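Local coordinates for protein 3-dehydroquinate dehydratase (Geobacillus kaustophilus, PDB 2YR1) that probably catalyses the cis-dehydration of 3-dehydroquinate to 3-dehydroshikimate, the third step of the chorismate pathway, through a Schiff base, at residues Gly151-Arg163 / Val187-Leu199. Residues are numbered along the deposited sequence; the frame is centred on the assembly and turned at random.
Sequences GTPRKETLLADMR and VLLQATEEARREL
K155 and E194 make the only salt bridge between the segments 151-163 and 187-199: NZ of K155 donates to OE1 of E194 over 3.1 Å, meeting the syn lone pair of that oxygen. The two side chains cross at about a right angle. The lysine leaves its helix with CG anti to the backbone N (chi1 170°), then bends at its last two torsions, folding the ammonium back to the carboxylate, though its chain is modelled implausibly close to that group and its exact path is doubtful. L159 flanks the pair, its CD2 3.8 Å from OE1 of E194.

Beneath this bridge the axes of 155-163 and 187-198 approach to 8.9 Å at an angle of 40°, and the helices come together over alanines. CB of A191 sits 3.7 Å from CB of L158, and CD1 of L159 lies over the backbone of A195 at its CA. M162 bends at its last torsion to bring SD and CE onto A195; CE is 3.5 Å from CB of A195, a tight fit, and also touches the carbonyl O of A191. At one end CG1 of V187 lies 3.8 Å from the O of P153 and as far from the N of K155, against the backbone leading into the helix; at the other, L199 places CD1 beside M162 and CD2 against R163.

Helices 155-167 and 182-198 are successive outer helices of the TIM barrel, with strand 172-177 between them in sequence; L158, M162 and L188 also pack on that strand, which carries K174, the predicted Schiff-base lysine. The chemistry is thus layered: small alanines admit close helix packing over the strands, while the ion pair lies at the partly exposed margin, where solvent probably weakens its pull.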
loop_
_atom_site.group_PDB
_atom_site.type_symbol
_atom_site.label_atom_id
_atom_site.label_comp_id
_atom_site.label_asym_id
_atom_site.label_seq_id
_atom_site.Cartn_x
_atom_site.Cartn_y
_atom_site.Cartn_z
ATOM N N GLY A 151 -14.400 1.603 15.079
ATOM C CA GLY A 151 -14.674 2.026 13.726
ATOM C C GLY A 151 -13.679 3.061 13.274
ATOM O O GLY A 151 -12.679 3.293 13.940
ATOM N N THR A 152 -13.976 3.691 12.144
ATOM C CA THR A 152 -13.113 4.708 11.565
ATOM C C THR A 152 -13.902 6.011 11.401
ATOM O O THR A 152 -14.788 6.117 10.549
ATOM C CB THR A 152 -12.593 4.228 10.201
ATOM O OG1 THR A 152 -11.837 3.028 10.394
ATOM C CG2 THR A 152 -11.720 5.301 9.531
ATOM N N PRO A 153 -13.608 7.013 12.244
ATOM C CA PRO A 153 -14.330 8.288 12.128
ATOM C C PRO A 153 -14.047 9.004 10.814
ATOM O O PRO A 153 -13.184 8.587 10.037
ATOM C CB PRO A 153 -13.859 9.083 13.351
ATOM C CG PRO A 153 -12.609 8.429 13.772
ATOM C CD PRO A 153 -12.776 6.971 13.453
ATOM N N ARG A 154 -14.778 10.080 10.551
ATOM C CA ARG A 154 -14.565 10.800 9.308
ATOM C C ARG A 154 -13.192 11.460 9.263
ATOM O O ARG A 154 -12.611 11.774 10.298
ATOM C CB ARG A 154 -15.655 11.846 9.107
ATOM C CG ARG A 154 -15.636 12.445 7.717
ATOM C CD ARG A 154 -16.879 13.274 7.456
ATOM N NE ARG A 154 -17.181 13.335 6.028
ATOM C CZ ARG A 154 -18.353 13.721 5.526
ATOM N NH1 ARG A 154 -19.344 14.087 6.337
ATOM N NH2 ARG A 154 -18.538 13.725 4.211
ATOM N N LYS A 155 -12.680 11.654 8.053
ATOM C CA LYS A 155 -11.383 12.284 7.841
ATOM C C LYS A 155 -11.254 13.585 8.643
ATOM O O LYS A 155 -10.209 13.857 9.214
ATOM C CB LYS A 155 -11.181 12.584 6.357
ATOM C CG LYS A 155 -9.972 13.444 6.078
ATOM C CD LYS A 155 -10.103 14.196 4.761
ATOM C CE LYS A 155 -11.120 15.346 4.843
ATOM N NZ LYS A 155 -10.867 16.338 5.937
ATOM N N GLU A 156 -12.312 14.386 8.692
ATOM C CA GLU A 156 -12.270 15.645 9.455
ATOM C C GLU A 156 -11.948 15.435 10.940
ATOM O O GLU A 156 -11.226 16.213 11.555
ATOM C CB GLU A 156 -13.616 16.374 9.347
ATOM C CG GLU A 156 -13.492 17.887 9.459
ATOM C CD GLU A 156 -13.757 18.456 10.861
ATOM O OE1 GLU A 156 -13.169 17.942 11.851
ATOM O OE2 GLU A 156 -14.546 19.442 10.964
ATOM N N THR A 157 -12.523 14.394 11.522
ATOM C CA THR A 157 -12.314 14.089 12.936
ATOM C C THR A 157 -10.865 13.685 13.181
ATOM O O THR A 157 -10.246 14.120 14.149
ATOM C CB THR A 157 -13.257 12.961 13.367
ATOM O OG1 THR A 157 -14.584 13.299 12.954
ATOM C CG2 THR A 157 -13.257 12.779 14.871
ATOM N N LEU A 158 -10.322 12.863 12.284
ATOM C CA LEU A 158 -8.939 12.403 12.410
ATOM C C LEU A 158 -7.987 13.584 12.259
ATOM O O LEU A 158 -6.997 13.707 12.995
ATOM C CB LEU A 158 -8.652 11.327 11.347
ATOM C CG LEU A 158 -9.537 10.083 11.500
ATOM C CD1 LEU A 158 -9.179 9.039 10.452
ATOM C CD2 LEU A 158 -9.383 9.517 12.916
ATOM N N LEU A 159 -8.280 14.452 11.299
ATOM C CA LEU A 159 -7.441 15.625 11.087
ATOM C C LEU A 159 -7.493 16.539 12.332
ATOM O O LEU A 159 -6.460 17.013 12.795
ATOM C CB LEU A 159 -7.893 16.370 9.830
ATOM C CG LEU A 159 -7.119 17.659 9.517
ATOM C CD1 LEU A 159 -5.613 17.398 9.543
ATOM C CD2 LEU A 159 -7.564 18.185 8.148
ATOM N N ALA A 160 -8.688 16.753 12.879
ATOM C CA ALA A 160 -8.855 17.579 14.071
ATOM C C ALA A 160 -8.097 16.995 15.269
ATOM O O ALA A 160 -7.438 17.733 16.011
ATOM C CB ALA A 160 -10.343 17.728 14.405
ATOM N N ASP A 161 -8.170 15.674 15.456
ATOM C CA ASP A 161 -7.444 15.022 16.552
ATOM C C ASP A 161 -5.956 15.315 16.504
ATOM O O ASP A 161 -5.346 15.645 17.514
ATOM C CB ASP A 161 -7.612 13.490 16.522
ATOM C CG ASP A 161 -8.992 13.039 16.950
ATOM O OD1 ASP A 161 -9.597 13.677 17.847
ATOM O OD2 ASP A 161 -9.466 12.022 16.402
ATOM N N MET A 162 -5.365 15.183 15.320
ATOM C CA MET A 162 -3.943 15.411 15.175
ATOM C C MET A 162 -3.591 16.892 15.330
ATOM O O MET A 162 -2.543 17.233 15.863
ATOM C CB MET A 162 -3.453 14.870 13.822
ATOM C CG MET A 162 -3.346 13.347 13.797
ATOM S SD MET A 162 -2.809 12.629 12.241
ATOM C CE MET A 162 -4.345 12.678 11.258
ATOM N N ARG A 163 -4.459 17.774 14.859
ATOM C CA ARG A 163 -4.174 19.194 15.001
ATOM C C ARG A 163 -4.155 19.551 16.482
ATOM O O ARG A 163 -3.289 20.289 16.930
ATOM C CB ARG A 163 -5.224 20.038 14.270
ATOM C CG ARG A 163 -5.140 19.948 12.755
ATOM C CD ARG A 163 -5.465 21.287 12.118
ATOM N NE ARG A 163 -6.881 21.608 12.224
ATOM C CZ ARG A 163 -7.357 22.837 12.417
ATOM N NH1 ARG A 163 -6.524 23.863 12.529
ATOM N NH2 ARG A 163 -8.666 23.039 12.496
ATOM N N VAL A 187 -9.581 6.410 3.993
ATOM C CA VAL A 187 -9.877 7.577 4.837
ATOM C C VAL A 187 -8.678 7.827 5.800
ATOM O O VAL A 187 -8.193 8.964 5.961
ATOM C CB VAL A 187 -11.157 7.337 5.672
ATOM C CG1 VAL A 187 -11.262 8.337 6.790
ATOM C CG2 VAL A 187 -12.362 7.417 4.765
ATOM N N LEU A 188 -8.195 6.764 6.434
ATOM C CA LEU A 188 -7.058 6.901 7.343
ATOM C C LEU A 188 -5.806 7.436 6.633
ATOM O O LEU A 188 -5.059 8.244 7.198
ATOM C CB LEU A 188 -6.700 5.574 8.004
ATOM C CG LEU A 188 -5.416 5.852 8.804
ATOM C CD1 LEU A 188 -5.795 6.408 10.158
ATOM C CD2 LEU A 188 -4.546 4.648 8.915
ATOM N N LEU A 189 -5.552 6.974 5.415
ATOM C CA LEU A 189 -4.369 7.457 4.684
ATOM C C LEU A 189 -4.569 8.911 4.247
ATOM O O LEU A 189 -3.649 9.731 4.312
ATOM C CB LEU A 189 -4.098 6.568 3.462
ATOM C CG LEU A 189 -3.721 5.113 3.767
ATOM C CD1 LEU A 189 -3.485 4.358 2.463
ATOM C CD2 LEU A 189 -2.475 5.071 4.638
ATOM N N GLN A 190 -5.780 9.238 3.814
ATOM C CA GLN A 190 -6.077 10.609 3.382
ATOM C C GLN A 190 -5.870 11.571 4.544
ATOM O O GLN A 190 -5.318 12.652 4.380
ATOM C CB GLN A 190 -7.528 10.726 2.911
ATOM C CG GLN A 190 -7.893 9.854 1.735
ATOM C CD GLN A 190 -9.389 9.564 1.686
ATOM O OE1 GLN A 190 -10.211 10.487 1.734
ATOM N NE2 GLN A 190 -9.749 8.281 1.590
ATOM N N ALA A 191 -6.371 11.209 5.718
ATOM C CA ALA A 191 -6.206 12.076 6.879
ATOM C C ALA A 191 -4.725 12.222 7.227
ATOM O O ALA A 191 -4.288 13.281 7.675
ATOM C CB ALA A 191 -6.963 11.518 8.090
ATOM N N THR A 192 -3.969 11.145 7.063
ATOM C CA THR A 192 -2.551 11.178 7.384
ATOM C C THR A 192 -1.852 12.187 6.488
ATOM O O THR A 192 -1.129 13.065 6.970
ATOM C CB THR A 192 -1.913 9.793 7.185
ATOM O OG1 THR A 192 -2.608 8.840 8.009
ATOM C CG2 THR A 192 -0.435 9.821 7.563
ATOM N N GLU A 193 -2.089 12.053 5.186
ATOM C CA GLU A 193 -1.499 12.936 4.184
ATOM C C GLU A 193 -1.937 14.392 4.381
ATOM O O GLU A 193 -1.143 15.329 4.210
ATOM C CB GLU A 193 -1.884 12.441 2.771
ATOM C CG GLU A 193 -1.278 13.246 1.606
ATOM C CD GLU A 193 0.256 13.270 1.602
ATOM O OE1 GLU A 193 0.893 12.220 1.837
ATOM O OE2 GLU A 193 0.835 14.348 1.347
ATOM N N GLU A 194 -3.197 14.600 4.722
ATOM C CA GLU A 194 -3.639 15.977 4.959
ATOM C C GLU A 194 -2.976 16.535 6.214
ATOM O O GLU A 194 -2.528 17.676 6.225
ATOM C CB GLU A 194 -5.145 16.051 5.107
ATOM C CG GLU A 194 -5.857 16.055 3.796
ATOM C CD GLU A 194 -7.350 15.888 3.947
ATOM O OE1 GLU A 194 -7.863 16.044 5.080
ATOM O OE2 GLU A 194 -8.012 15.596 2.928
ATOM N N ALA A 195 -2.904 15.724 7.264
ATOM C CA ALA A 195 -2.289 16.157 8.514
ATOM C C ALA A 195 -0.811 16.479 8.313
ATOM O O ALA A 195 -0.276 17.442 8.876
ATOM C CB ALA A 195 -2.459 15.073 9.572
ATOM N N ARG A 196 -0.164 15.675 7.483
ATOM C CA ARG A 196 1.253 15.819 7.183
ATOM C C ARG A 196 1.596 17.197 6.632
ATOM O O ARG A 196 2.647 17.761 6.936
ATOM C CB ARG A 196 1.647 14.744 6.177
ATOM C CG ARG A 196 3.058 14.835 5.663
ATOM C CD ARG A 196 3.124 14.080 4.344
ATOM N NE ARG A 196 4.402 13.405 4.218
ATOM C CZ ARG A 196 4.683 12.522 3.278
ATOM N NH1 ARG A 196 3.768 12.200 2.372
ATOM N NH2 ARG A 196 5.881 11.964 3.253
ATOM N N ARG A 197 0.696 17.722 5.819
ATOM C CA ARG A 197 0.863 19.030 5.222
ATOM C C ARG A 197 0.480 20.170 6.171
ATOM O O ARG A 197 0.848 21.318 5.936
ATOM C CB ARG A 197 0.023 19.106 3.949
ATOM C CG ARG A 197 0.716 18.477 2.764
ATOM C CD ARG A 197 -0.251 18.183 1.665
ATOM N NE ARG A 197 0.402 18.122 0.359
ATOM C CZ ARG A 197 1.500 17.424 0.099
ATOM N NH1 ARG A 197 2.086 16.721 1.064
ATOM N NH2 ARG A 197 2.002 17.410 -1.130
ATOM N N GLU A 198 -0.244 19.845 7.244
ATOM C CA GLU A 198 -0.696 20.853 8.209
ATOM C C GLU A 198 0.146 20.971 9.485
ATOM O O GLU A 198 0.337 22.080 9.993
ATOM C CB GLU A 198 -2.157 20.586 8.590
ATOM C CG GLU A 198 -2.793 21.648 9.479
ATOM C CD GLU A 198 -3.144 22.933 8.733
ATOM O OE1 GLU A 198 -4.095 22.931 7.925
ATOM O OE2 GLU A 198 -2.464 23.953 8.959
ATOM N N LEU A 199 0.654 19.847 9.998
ATOM C CA LEU A 199 1.455 19.856 11.225
ATOM C C LEU A 199 2.962 19.979 11.029
ATOM O O LEU A 199 3.505 19.612 9.990
ATOM C CB LEU A 199 1.180 18.596 12.060
ATOM C CG LEU A 199 -0.278 18.201 12.298
ATOM C CD1 LEU A 199 -0.357 17.315 13.523
ATOM C CD2 LEU A 199 -1.140 19.423 12.471
#